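Long-range contacts in iron transport multicopper oxidase FET3 (Saccharomyces cerevisiae, PDB 1ZPU), which oxidises iron(II) to iron(III) for high-affinity iron uptake, coupling this to the reduction of dioxygen to water, and also oxidises copper(I): residues Leu150-Met155 against Trp467-Gln471; Gln111-Gly115 against Glu141-Val147; Asp325-Asn329 against Asn525-Ala529; Gly197-Gln201 against Thr259-Val263. All coordinates share one frame; numbering follows the deposited sequence.

Contact 1. Residues Leu150-Met155 against Trp467-Gln471; sequences LTKSFM and WHLLQ. With CU1 (copper (I) ion), chain B.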
loop_
_atom_site.group_PDB
_atom_site.type_symbol
_atom_site.label_atom_id
_atom_site.label_comp_id
_atom_site.label_asym_id
_atom_site.label_seq_id
_atom_site.Cartn_x
_atom_site.Cartn_y
_atom_site.Cartn_z
ATOM N N LEU A 150 -15.270 13.064 5.404
ATOM C CA LEU A 150 -15.791 12.229 4.334
ATOM C C LEU A 150 -16.327 10.902 4.860
ATOM O O LEU A 150 -17.374 10.434 4.407
ATOM C CB LEU A 150 -14.743 12.004 3.239
ATOM C CG LEU A 150 -14.240 13.268 2.530
ATOM C CD1 LEU A 150 -13.092 12.967 1.626
ATOM C CD2 LEU A 150 -15.368 13.967 1.783
ATOM N N THR A 151 -15.622 10.321 5.826
ATOM C CA THR A 151 -16.001 9.053 6.442
ATOM C C THR A 151 -17.428 9.067 6.994
ATOM O O THR A 151 -18.114 8.048 6.972
ATOM C CB THR A 151 -15.039 8.720 7.593
ATOM O OG1 THR A 151 -13.702 8.668 7.086
ATOM C CG2 THR A 151 -15.385 7.380 8.253
ATOM N N LYS A 152 -17.864 10.224 7.485
ATOM C CA LYS A 152 -19.183 10.363 8.087
ATOM C C LYS A 152 -20.280 10.058 7.090
ATOM O O LYS A 152 -21.288 9.434 7.437
ATOM C CB LYS A 152 -19.385 11.774 8.635
ATOM C CG LYS A 152 -18.587 12.086 9.865
ATOM C CD LYS A 152 -18.562 13.577 10.082
ATOM C CE LYS A 152 -17.522 13.969 11.115
ATOM N NZ LYS A 152 -17.849 15.335 11.633
ATOM N N SER A 153 -20.087 10.512 5.857
ATOM C CA SER A 153 -21.057 10.240 4.802
ATOM C C SER A 153 -20.655 9.058 3.914
ATOM O O SER A 153 -21.470 8.589 3.127
ATOM C CB SER A 153 -21.365 11.486 3.966
ATOM O OG SER A 153 -20.171 12.094 3.513
ATOM N N PHE A 154 -19.425 8.563 4.043
ATOM C CA PHE A 154 -19.023 7.363 3.307
ATOM C C PHE A 154 -19.572 6.089 3.936
ATOM O O PHE A 154 -20.148 5.248 3.253
ATOM C CB PHE A 154 -17.508 7.237 3.205
ATOM C CG PHE A 154 -17.056 5.952 2.589
ATOM C CD1 PHE A 154 -17.540 5.556 1.336
ATOM C CD2 PHE A 154 -16.134 5.142 3.246
ATOM C CE1 PHE A 154 -17.122 4.361 0.749
ATOM C CE2 PHE A 154 -15.693 3.948 2.674
ATOM C CZ PHE A 154 -16.189 3.549 1.422
ATOM N N MET A 155 -19.346 5.938 5.233
ATOM C CA MET A 155 -19.842 4.803 5.980
ATOM C C MET A 155 -21.166 5.228 6.606
ATOM O O MET A 155 -21.231 5.563 7.791
ATOM C CB MET A 155 -18.831 4.414 7.053
ATOM C CG MET A 155 -18.551 2.925 7.110
ATOM S SD MET A 155 -17.294 2.432 5.912
ATOM C CE MET A 155 -15.875 3.100 6.755
ATOM N N TRP A 467 -10.512 3.706 1.437
ATOM C CA TRP A 467 -11.942 3.548 1.652
ATOM C C TRP A 467 -12.322 2.084 1.846
ATOM O O TRP A 467 -13.147 1.764 2.696
ATOM C CB TRP A 467 -12.717 4.162 0.492
ATOM C CG TRP A 467 -12.243 5.554 0.142
ATOM C CD1 TRP A 467 -11.671 5.953 -1.035
ATOM C CD2 TRP A 467 -12.303 6.726 0.982
ATOM N NE1 TRP A 467 -11.382 7.303 -0.979
ATOM C CE2 TRP A 467 -11.751 7.795 0.246
ATOM C CE3 TRP A 467 -12.772 6.966 2.280
ATOM C CZ2 TRP A 467 -11.653 9.086 0.759
ATOM C CZ3 TRP A 467 -12.672 8.245 2.799
ATOM C CH2 TRP A 467 -12.113 9.295 2.036
ATOM N N HIS A 468 -11.702 1.194 1.078
ATOM C CA HIS A 468 -12.033 -0.211 1.150
ATOM C C HIS A 468 -11.462 -0.872 2.412
ATOM O O HIS A 468 -12.071 -1.798 2.981
ATOM C CB HIS A 468 -11.604 -0.932 -0.127
ATOM C CG HIS A 468 -12.263 -0.403 -1.367
ATOM N ND1 HIS A 468 -11.846 -0.748 -2.639
ATOM C CD2 HIS A 468 -13.293 0.458 -1.534
ATOM C CE1 HIS A 468 -12.596 -0.130 -3.529
ATOM N NE2 HIS A 468 -13.478 0.610 -2.885
ATOM N N LEU A 469 -10.298 -0.391 2.846
ATOM C CA LEU A 469 -9.722 -0.829 4.105
ATOM C C LEU A 469 -10.611 -0.386 5.272
ATOM O O LEU A 469 -10.793 -1.129 6.233
ATOM C CB LEU A 469 -8.316 -0.284 4.251
ATOM C CG LEU A 469 -7.500 -0.710 5.471
ATOM C CD1 LEU A 469 -7.272 -2.239 5.538
ATOM C CD2 LEU A 469 -6.183 0.075 5.470
ATOM N N LEU A 470 -11.177 0.816 5.171
ATOM C CA LEU A 470 -12.169 1.296 6.141
ATOM C C LEU A 470 -13.414 0.439 6.147
ATOM O O LEU A 470 -14.029 0.248 7.206
ATOM C CB LEU A 470 -12.556 2.751 5.876
ATOM C CG LEU A 470 -11.628 3.757 6.547
ATOM C CD1 LEU A 470 -11.674 5.099 5.827
ATOM C CD2 LEU A 470 -11.973 3.908 8.032
ATOM N N GLN A 471 -13.776 -0.077 4.970
ATOM C CA GLN A 471 -14.890 -1.005 4.825
ATOM C C GLN A 471 -14.547 -2.412 5.321
ATOM O O GLN A 471 -15.394 -3.301 5.310
ATOM C CB GLN A 471 -15.326 -1.049 3.373
ATOM C CG GLN A 471 -16.115 0.150 2.912
ATOM C CD GLN A 471 -16.552 -0.005 1.472
ATOM O OE1 GLN A 471 -15.817 0.357 0.544
ATOM N NE2 GLN A 471 -17.746 -0.566 1.268
HETATM CU CU CU1 B . -10.436 -2.235 -3.014
#

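Contact 2. Residues Gln111-Gly115 against Glu141-Val147; sequences QYEDG and EWYHDLV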
loop_
_atom_site.group_PDB
_atom_site.type_symbol
_atom_site.label_atom_id
_atom_site.label_comp_id
_atom_site.label_asym_id
_atom_site.label_seq_id
_atom_site.Cartn_x
_atom_site.Cartn_y
_atom_site.Cartn_z
ATOM N N GLN A 111 -5.918 8.866 7.661
ATOM C CA GLN A 111 -4.765 9.687 7.971
ATOM C C GLN A 111 -3.791 9.940 6.792
ATOM O O GLN A 111 -3.544 11.089 6.455
ATOM C CB GLN A 111 -4.066 9.058 9.171
ATOM C CG GLN A 111 -3.302 9.991 10.042
ATOM C CD GLN A 111 -3.542 9.701 11.514
ATOM O OE1 GLN A 111 -2.667 9.191 12.216
ATOM N NE2 GLN A 111 -4.744 10.013 11.981
ATOM N N TYR A 112 -3.245 8.921 6.136
ATOM C CA TYR A 112 -2.228 9.251 5.112
ATOM C C TYR A 112 -2.707 10.089 3.914
ATOM O O TYR A 112 -1.934 10.879 3.378
ATOM C CB TYR A 112 -1.322 8.084 4.691
ATOM C CG TYR A 112 -1.768 7.201 3.543
ATOM C CD1 TYR A 112 -1.585 7.579 2.204
ATOM C CD2 TYR A 112 -2.304 5.944 3.798
ATOM C CE1 TYR A 112 -1.968 6.730 1.159
ATOM C CE2 TYR A 112 -2.685 5.100 2.784
ATOM C CZ TYR A 112 -2.517 5.483 1.473
ATOM O OH TYR A 112 -2.930 4.588 0.508
ATOM N N GLU A 113 -3.964 9.936 3.498
ATOM C CA GLU A 113 -4.536 10.864 2.513
ATOM C C GLU A 113 -4.443 12.308 2.958
ATOM O O GLU A 113 -4.327 13.188 2.135
ATOM C CB GLU A 113 -5.995 10.551 2.168
ATOM C CG GLU A 113 -6.148 9.622 0.956
ATOM C CD GLU A 113 -6.076 10.322 -0.401
ATOM O OE1 GLU A 113 -5.192 11.172 -0.675
ATOM O OE2 GLU A 113 -6.930 9.990 -1.232
ATOM N N ASP A 114 -4.493 12.552 4.257
ATOM C CA ASP A 114 -4.425 13.908 4.757
ATOM C C ASP A 114 -2.987 14.394 4.933
ATOM O O ASP A 114 -2.744 15.390 5.625
ATOM C CB ASP A 114 -5.255 14.050 6.041
ATOM C CG ASP A 114 -6.777 13.995 5.776
ATOM O OD1 ASP A 114 -7.211 14.192 4.610
ATOM O OD2 ASP A 114 -7.548 13.762 6.738
ATOM N N GLY A 115 -2.036 13.689 4.314
ATOM C CA GLY A 115 -0.677 14.216 4.147
ATOM C C GLY A 115 0.463 13.450 4.797
ATOM O O GLY A 115 1.635 13.707 4.477
ATOM N N GLU A 141 -3.880 11.463 -5.594
ATOM C CA GLU A 141 -5.073 12.306 -5.769
ATOM C C GLU A 141 -5.194 13.213 -4.548
ATOM O O GLU A 141 -4.548 12.960 -3.529
ATOM C CB GLU A 141 -6.351 11.486 -5.972
ATOM C CG GLU A 141 -6.925 10.846 -4.694
ATOM C CD GLU A 141 -6.117 9.651 -4.210
ATOM O OE1 GLU A 141 -6.280 8.547 -4.801
ATOM O OE2 GLU A 141 -5.315 9.832 -3.245
ATOM N N TRP A 142 -6.014 14.256 -4.651
ATOM C CA TRP A 142 -6.187 15.191 -3.550
ATOM C C TRP A 142 -7.679 15.513 -3.279
ATOM O O TRP A 142 -8.461 15.758 -4.213
ATOM C CB TRP A 142 -5.373 16.455 -3.833
ATOM C CG TRP A 142 -5.313 17.377 -2.688
ATOM C CD1 TRP A 142 -5.849 18.625 -2.608
ATOM C CD2 TRP A 142 -4.687 17.129 -1.439
ATOM N NE1 TRP A 142 -5.596 19.181 -1.380
ATOM C CE2 TRP A 142 -4.889 18.278 -0.635
ATOM C CE3 TRP A 142 -3.988 16.043 -0.905
ATOM C CZ2 TRP A 142 -4.410 18.374 0.658
ATOM C CZ3 TRP A 142 -3.510 16.148 0.402
ATOM C CH2 TRP A 142 -3.726 17.306 1.159
ATOM N N TYR A 143 -8.058 15.486 -2.003
ATOM C CA TYR A 143 -9.415 15.827 -1.557
ATOM C C TYR A 143 -9.405 17.188 -0.913
ATOM O O TYR A 143 -8.390 17.611 -0.370
ATOM C CB TYR A 143 -9.949 14.798 -0.549
ATOM C CG TYR A 143 -10.329 13.461 -1.157
ATOM C CD1 TYR A 143 -9.369 12.497 -1.414
ATOM C CD2 TYR A 143 -11.647 13.168 -1.479
ATOM C CE1 TYR A 143 -9.699 11.275 -1.971
ATOM C CE2 TYR A 143 -11.995 11.939 -2.042
ATOM C CZ TYR A 143 -11.006 11.001 -2.283
ATOM O OH TYR A 143 -11.314 9.778 -2.830
ATOM N N HIS A 144 -10.540 17.871 -0.973
ATOM C CA HIS A 144 -10.703 19.181 -0.349
ATOM C C HIS A 144 -11.252 19.095 1.056
ATOM O O HIS A 144 -11.228 20.065 1.795
ATOM C CB HIS A 144 -11.639 20.016 -1.196
ATOM C CG HIS A 144 -10.971 20.607 -2.389
ATOM N ND1 HIS A 144 -11.487 21.689 -3.073
ATOM C CD2 HIS A 144 -9.799 20.297 -2.988
ATOM C CE1 HIS A 144 -10.667 22.003 -4.060
ATOM N NE2 HIS A 144 -9.641 21.172 -4.030
ATOM N N ASP A 145 -11.778 17.935 1.410
ATOM C CA ASP A 145 -12.241 17.692 2.750
ATOM C C ASP A 145 -11.358 16.638 3.392
ATOM O O ASP A 145 -10.854 15.747 2.715
ATOM C CB ASP A 145 -13.697 17.229 2.728
ATOM C CG ASP A 145 -14.647 18.290 2.162
ATOM O OD1 ASP A 145 -15.232 19.090 2.953
ATOM O OD2 ASP A 145 -14.806 18.321 0.919
ATOM N N LEU A 146 -11.177 16.744 4.702
ATOM C CA LEU A 146 -10.426 15.764 5.475
ATOM C C LEU A 146 -11.139 14.425 5.481
ATOM O O LEU A 146 -12.359 14.353 5.363
ATOM C CB LEU A 146 -10.262 16.233 6.913
ATOM C CG LEU A 146 -9.508 17.526 7.197
ATOM C CD1 LEU A 146 -10.424 18.748 7.040
ATOM C CD2 LEU A 146 -9.024 17.431 8.611
ATOM N N VAL A 147 -10.368 13.357 5.636
ATOM C CA VAL A 147 -10.926 12.021 5.618
ATOM C C VAL A 147 -11.942 11.817 6.741
ATOM O O VAL A 147 -13.002 11.250 6.516
ATOM C CB VAL A 147 -9.826 10.995 5.611
ATOM C CG1 VAL A 147 -10.391 9.612 5.558
ATOM C CG2 VAL A 147 -9.006 11.222 4.401
#

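Contact 3. Residues Asp325-Asn329 against Asn525-Ala529; sequences DNLKN and NVQHA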
loop_
_atom_site.group_PDB
_atom_site.type_symbol
_atom_site.label_atom_id
_atom_site.label_comp_id
_atom_site.label_asym_id
_atom_site.label_seq_id
_atom_site.Cartn_x
_atom_site.Cartn_y
_atom_site.Cartn_z
ATOM N N ASP A 325 -21.063 -5.559 0.451
ATOM C CA ASP A 325 -22.459 -5.833 0.835
ATOM C C ASP A 325 -22.935 -5.045 2.052
ATOM O O ASP A 325 -22.129 -4.615 2.875
ATOM C CB ASP A 325 -22.673 -7.321 1.091
ATOM C CG ASP A 325 -24.126 -7.710 0.990
ATOM O OD1 ASP A 325 -24.547 -8.709 1.617
ATOM O OD2 ASP A 325 -24.860 -6.999 0.275
ATOM N N ASN A 326 -24.247 -4.871 2.158
ATOM C CA ASN A 326 -24.857 -4.141 3.278
ATOM C C ASN A 326 -25.124 -5.025 4.496
ATOM O O ASN A 326 -25.564 -6.168 4.360
ATOM C CB ASN A 326 -26.151 -3.456 2.823
ATOM C CG ASN A 326 -25.893 -2.316 1.856
ATOM O OD1 ASN A 326 -25.218 -1.344 2.191
ATOM N ND2 ASN A 326 -26.424 -2.432 0.645
ATOM N N LEU A 327 -24.859 -4.489 5.683
ATOM C CA LEU A 327 -25.167 -5.190 6.930
ATOM C C LEU A 327 -26.396 -4.603 7.672
ATOM O O LEU A 327 -27.026 -3.639 7.206
ATOM C CB LEU A 327 -23.928 -5.240 7.846
ATOM C CG LEU A 327 -22.682 -6.047 7.451
ATOM C CD1 LEU A 327 -21.661 -5.985 8.553
ATOM C CD2 LEU A 327 -23.001 -7.488 7.157
ATOM N N LYS A 328 -26.727 -5.202 8.816
ATOM C CA LYS A 328 -27.897 -4.844 9.635
ATOM C C LYS A 328 -28.006 -3.348 9.955
ATOM O O LYS A 328 -29.112 -2.802 10.063
ATOM C CB LYS A 328 -27.835 -5.617 10.950
ATOM C CG LYS A 328 -29.098 -6.328 11.305
ATOM C CD LYS A 328 -29.115 -6.668 12.778
ATOM C CE LYS A 328 -30.151 -7.724 13.074
ATOM N NZ LYS A 328 -30.165 -8.006 14.521
ATOM N N ASN A 329 -26.861 -2.687 10.118
ATOM C CA ASN A 329 -26.871 -1.256 10.413
ATOM C C ASN A 329 -27.055 -0.381 9.168
ATOM O O ASN A 329 -27.038 0.847 9.260
ATOM C CB ASN A 329 -25.659 -0.830 11.253
ATOM C CG ASN A 329 -24.355 -0.875 10.483
ATOM O OD1 ASN A 329 -24.285 -1.373 9.355
ATOM N ND2 ASN A 329 -23.305 -0.344 11.097
ATOM N N ASN A 525 -21.399 -6.512 12.475
ATOM C CA ASN A 525 -22.858 -6.428 12.479
ATOM C C ASN A 525 -23.432 -7.635 11.727
ATOM O O ASN A 525 -22.820 -8.129 10.777
ATOM C CB ASN A 525 -23.323 -5.079 11.898
ATOM C CG ASN A 525 -22.917 -3.872 12.779
ATOM O OD1 ASN A 525 -21.988 -3.134 12.471
ATOM N ND2 ASN A 525 -23.619 -3.686 13.878
ATOM N N VAL A 526 -24.573 -8.147 12.174
ATOM C CA VAL A 526 -25.073 -9.397 11.591
ATOM C C VAL A 526 -25.611 -9.269 10.162
ATOM O O VAL A 526 -25.783 -8.157 9.645
ATOM C CB VAL A 526 -26.008 -10.209 12.529
ATOM C CG1 VAL A 526 -25.214 -11.342 13.227
ATOM C CG2 VAL A 526 -26.733 -9.304 13.541
ATOM N N GLN A 527 -25.837 -10.413 9.521
ATOM C CA GLN A 527 -26.099 -10.439 8.087
ATOM C C GLN A 527 -27.532 -10.020 7.733
ATOM O O GLN A 527 -28.385 -9.847 8.612
ATOM C CB GLN A 527 -25.751 -11.801 7.492
ATOM C CG GLN A 527 -24.870 -11.693 6.264
ATOM C CD GLN A 527 -23.398 -11.748 6.614
ATOM O OE1 GLN A 527 -22.960 -12.623 7.368
ATOM N NE2 GLN A 527 -22.626 -10.821 6.064
ATOM N N HIS A 528 -27.782 -9.864 6.434
ATOM C CA HIS A 528 -28.981 -9.176 5.956
ATOM C C HIS A 528 -30.220 -10.031 5.747
ATOM O O HIS A 528 -31.241 -9.491 5.332
ATOM C CB HIS A 528 -28.662 -8.420 4.664
ATOM C CG HIS A 528 -29.115 -6.993 4.674
ATOM N ND1 HIS A 528 -28.243 -5.934 4.497
ATOM C CD2 HIS A 528 -30.344 -6.444 4.847
ATOM C CE1 HIS A 528 -28.918 -4.797 4.554
ATOM N NE2 HIS A 528 -30.193 -5.078 4.763
ATOM N N ALA A 529 -30.142 -11.337 6.028
ATOM C CA ALA A 529 -31.292 -12.261 5.849
ATOM C C ALA A 529 -32.395 -12.060 6.886
ATOM O O ALA A 529 -32.850 -10.944 7.123
ATOM C CB ALA A 529 -30.829 -13.738 5.853
#

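Contact 4. Residues Gly197-Gln201 against Thr259-Val263; sequences GFVSQ and TMLDV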
loop_
_atom_site.group_PDB
_atom_site.type_symbol
_atom_site.label_atom_id
_atom_site.label_comp_id
_atom_site.label_asym_id
_atom_site.label_seq_id
_atom_site.Cartn_x
_atom_site.Cartn_y
_atom_site.Cartn_z
ATOM N N GLY A 197 -4.443 7.450 -2.019
ATOM C CA GLY A 197 -5.258 6.652 -1.121
ATOM C C GLY A 197 -6.342 5.886 -1.857
ATOM O O GLY A 197 -6.985 4.999 -1.297
ATOM N N PHE A 198 -6.554 6.214 -3.115
ATOM C CA PHE A 198 -7.699 5.670 -3.822
ATOM C C PHE A 198 -7.345 5.291 -5.254
ATOM O O PHE A 198 -7.211 4.132 -5.584
ATOM C CB PHE A 198 -8.862 6.690 -3.769
ATOM C CG PHE A 198 -10.109 6.278 -4.508
ATOM C CD1 PHE A 198 -10.389 4.946 -4.795
ATOM C CD2 PHE A 198 -11.045 7.242 -4.867
ATOM C CE1 PHE A 198 -11.577 4.585 -5.459
ATOM C CE2 PHE A 198 -12.236 6.883 -5.542
ATOM C CZ PHE A 198 -12.489 5.559 -5.831
ATOM N N VAL A 199 -7.152 6.298 -6.080
ATOM C CA VAL A 199 -7.275 6.165 -7.519
ATOM C C VAL A 199 -5.990 5.700 -8.259
ATOM O O VAL A 199 -4.904 6.226 -8.044
ATOM C CB VAL A 199 -7.821 7.519 -8.012
ATOM C CG1 VAL A 199 -7.126 8.020 -9.262
ATOM C CG2 VAL A 199 -9.313 7.453 -8.157
ATOM N N SER A 200 -6.103 4.703 -9.118
ATOM C CA SER A 200 -4.980 4.345 -10.016
ATOM C C SER A 200 -4.692 5.468 -11.017
ATOM O O SER A 200 -5.586 6.224 -11.395
ATOM C CB SER A 200 -5.322 3.109 -10.844
ATOM O OG SER A 200 -5.590 1.959 -10.067
ATOM N N GLN A 201 -3.460 5.571 -11.486
ATOM C CA GLN A 201 -3.155 6.613 -12.455
ATOM C C GLN A 201 -2.418 6.074 -13.651
ATOM O O GLN A 201 -1.593 5.161 -13.525
ATOM C CB GLN A 201 -2.308 7.697 -11.824
ATOM C CG GLN A 201 -2.983 8.438 -10.681
ATOM C CD GLN A 201 -2.224 9.682 -10.307
ATOM O OE1 GLN A 201 -1.553 10.286 -11.153
ATOM N NE2 GLN A 201 -2.303 10.072 -9.051
ATOM N N THR A 259 -12.639 4.834 -14.273
ATOM C CA THR A 259 -13.303 3.562 -14.038
ATOM C C THR A 259 -13.616 3.343 -12.551
ATOM O O THR A 259 -14.670 2.820 -12.192
ATOM C CB THR A 259 -12.377 2.471 -14.585
ATOM O OG1 THR A 259 -12.743 2.240 -15.939
ATOM C CG2 THR A 259 -12.386 1.153 -13.754
ATOM N N MET A 260 -12.699 3.772 -11.694
ATOM C CA MET A 260 -12.798 3.526 -10.267
ATOM C C MET A 260 -13.730 4.512 -9.595
ATOM O O MET A 260 -14.143 4.294 -8.455
ATOM C CB MET A 260 -11.404 3.565 -9.635
ATOM C CG MET A 260 -10.458 2.595 -10.321
ATOM S SD MET A 260 -8.779 2.590 -9.715
ATOM C CE MET A 260 -8.939 1.853 -8.081
ATOM N N LEU A 261 -14.063 5.579 -10.315
ATOM C CA LEU A 261 -14.900 6.645 -9.789
ATOM C C LEU A 261 -16.363 6.276 -9.928
ATOM O O LEU A 261 -16.778 5.795 -10.979
ATOM C CB LEU A 261 -14.609 7.954 -10.517
ATOM C CG LEU A 261 -13.224 8.593 -10.326
ATOM C CD1 LEU A 261 -13.168 9.932 -11.048
ATOM C CD2 LEU A 261 -12.863 8.777 -8.848
ATOM N N ASP A 262 -17.147 6.496 -8.875
ATOM C CA ASP A 262 -18.555 6.153 -8.918
ATOM C C ASP A 262 -19.257 6.948 -10.010
ATOM O O ASP A 262 -19.959 6.384 -10.833
ATOM C CB ASP A 262 -19.219 6.399 -7.571
ATOM C CG ASP A 262 -20.692 6.045 -7.589
ATOM O OD1 ASP A 262 -21.537 6.970 -7.430
ATOM O OD2 ASP A 262 -21.008 4.843 -7.798
ATOM N N VAL A 263 -19.069 8.263 -9.992
ATOM C CA VAL A 263 -19.571 9.168 -11.024
ATOM C C VAL A 263 -18.439 10.130 -11.376
ATOM O O VAL A 263 -17.545 10.353 -10.579
ATOM C CB VAL A 263 -20.844 9.978 -10.554
ATOM C CG1 VAL A 263 -22.004 9.039 -10.203
ATOM C CG2 VAL A 263 -20.541 10.886 -9.375
#

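Contact 1. Residues Leu150-Met155 against Trp467-Gln471
The indole of Trp467 turns its edge to the face of Phe154 in a T-shaped (edge-to-face) pair, the six-membered ring of Trp467 and the Phe154 ring having centroids 5.5 Å apart and planes inclined at 66°. Phe154 extends across to helix 466-470 because CG stands anti to its backbone N (chi1 174°). Two oxygens lie at the edge of its ring, near the ring plane: Trp467 O, 3.4 Å from Phe154 CE2, and Gln471 OE1, 3.3 Å from Phe154 CZ. The C-H rim of a phenyl ring is compatible with such neighbours. The Gln471 amide is nearly perpendicular to that ring, and its NE2 is engaged by Asn332 O. The indole's polar NE1 bonds to Tyr143 OH.

These helices join the second and third plastocyanin-like domains beside the type 1 copper site. His468, on helix 466-470, binds that copper through ND1 at 2.1 Å, alongside Cys463 and His392.

Aliphatic groups add to the packing. Leu150 sets CD1 3.8 Å from Trp467 CH2 on the indole. Met155, flexible enough to bend at chi2 and chi3, lays CE 3.5 Å from Leu470 CB.

Contact 2. Residues Gln111-Gly115 against Glu141-Val147
Asp114 receives the backbone N-H of Val147 on OD2, at N-to-OD2 3.1 Å and an N-H...O angle of 160°, through the syn lone pair of that oxygen. A second, weak bond runs from Val147 N to Asp114 OD1 at 3.4 Å. Leu146 holds the N-cap position, so this N-H belongs to the first turn of helix 147-154, where an acidic side chain suits the positive end of the helix. OD1 also forms a salt bridge with Arg22, which in turn donates to Tyr143 O. With a leucine in its place, the Val147 N-H and the Arg22 guanidinium would probably both lose their carboxylate partner.

Glu113 points into the segment 141-147 and bends at chi2 (-83°), bringing its carboxylate to the like group of Glu141, planes 61° apart, with Glu113 OE2 2.6 Å from Glu141 OE2. Glu141 takes hydrogen bonds from the backbone N-H groups of Gly197, Phe198 and Val199. Glu113 OE2 also lies at the edge of the Tyr143 ring, 3.1 Å from CE1 and near the ring plane.

Farther out, Glu113 CB packs on Val147 CG2 at 3.8 Å. Two carbon-to-oxygen approaches join it, Leu146 CB to Asp114 OD2 at 3.7 Å and CZ3 of the broad Trp142 indole to Glu113 O at 3.5 Å.

Asp114 thus ties the loop between strands 100-105 and 117-123 of the first plastocyanin-like domain to the second, its charge probably offset by Arg22 and the helix start. The N-H groups probably stabilise Glu141, but two buried carboxylates this close would be expected to repel unless their ionisation is altered.

Contact 3. Residues Asp325-Asn329 against Asn525-Ala529
Leu327 and Lys328 pass Gln527 and Val526 at CA separations of 5.5 Å and 5.7 Å, the two backbones running 124° apart, and one main-chain bond joins them, from Lys328 N to Val526 O at 3.2 Å.

His528 supplies the second bond, its ND1 donating to Asn326 O at 2.7 Å with an N-H...O angle of 171°. The oxygen lies in the plane of the imidazole, yet the nitrogen stands above the carbonyl plane of Asn326 and so meets neither lone pair squarely. A histidine suits this place, since a flat ring can donate from ND1 while its CE1 carbon packs 3.5 Å from Asn326 CB.

Leu327 is the buried residue of the contact. With CG anti to its carbonyl carbon (chi1 -66°), its two methyls spread over the tail, CD1 approaching Asn525 CB at 3.8 Å and CD2 the Gln527 amide nitrogen NE2 at 3.5 Å. Lys328 keeps its ammonium end near the surface while its aliphatic chain runs alongside Val526, with CD 3.6 Å from CG2. The Asn329 and Asn525 amides come near each other without a bond.

Strand 316-326 ends at Asn326 and turns back into the antiparallel strand 332-336, forming a beta hairpin. From that second strand Tyr333 touches both Leu327 and Asn525 and takes a hydrogen bond from Asn329 ND2, while Phe335 also touches Leu327. The tail 525-529, which follows helix 494-502 in the chain, therefore lies at the surface against the end of this hairpin in the third plastocyanin-like domain.

Contact 4. Residues Gly197-Gln201 against Thr259-Val263
Met260 drives the close side of this contact, its thioether meeting Ser200. The sulfur accepts a weak hydrogen bond from Ser200 N, with SD 3.5 Å away and the N-H...S angle 166°, and lies 3.3 Å from Ser200 OG. The hydroxyl's hydrogen bond is to Tyr229 OH. The Met260 chain is extended as far as SD (chi2 178°) and then bends at chi3, bringing CE to 3.8 Å from Phe198 O. An unbranched methionine can thread in this way, and its soft sulfur tolerates an N-H neighbour. Phe198 CZ is close too, 3.3 Å from Met260 O.

Both segments are loops of the second plastocyanin-like domain, a beta-sandwich of the cupredoxin type. The first leads into strand 201-205; the second follows strand 250-256, beside it in the same sheet. The copper of the type 1 site is about 7 Å from the nearest atom of the Met260 side chain.

Carbon-to-carbon packing of the side chains is looser. Leu261 CD2 sits 3.9 Å from both Phe198 CE2 and Val199 CG2, while Val199 CG2 lies over one face of the phenyl ring, toward its rim. Phe198 CE1 comes no nearer to Met260 CB than 4.3 Å. The Phe198 ring also meets Trp467 edge-to-face. If Phe198 were an alanine, Leu261 would probably lose its aromatic neighbour and Trp467 its ring partner. Past Leu261 the chain is exposed at Asp262, whose acidic group suits solvent.

Contacts 2 and 4 are buried, contact 1 is partly buried, and contact 3 lies at the surface. Contacts 1, 2 and 4 adjoin one another: strand 133-142 and helix 147-154 follow each other in the chain and serve contacts 2 and 1, while Phe198 of contact 4 meets both Tyr143 and Trp467. Contacts 1 and 2 join different plastocyanin-like domains, whereas contact 4 stays within the second. Their chemistry differs accordingly, being aromatic and apolar in contact 1, acidic in contact 2, and thioether with apolar groups in contact 4. Contact 3, about 16 Å from contact 1 between centres, adds packing of Leu327 and Lys328 to two hydrogen bonds on backbone oxygens.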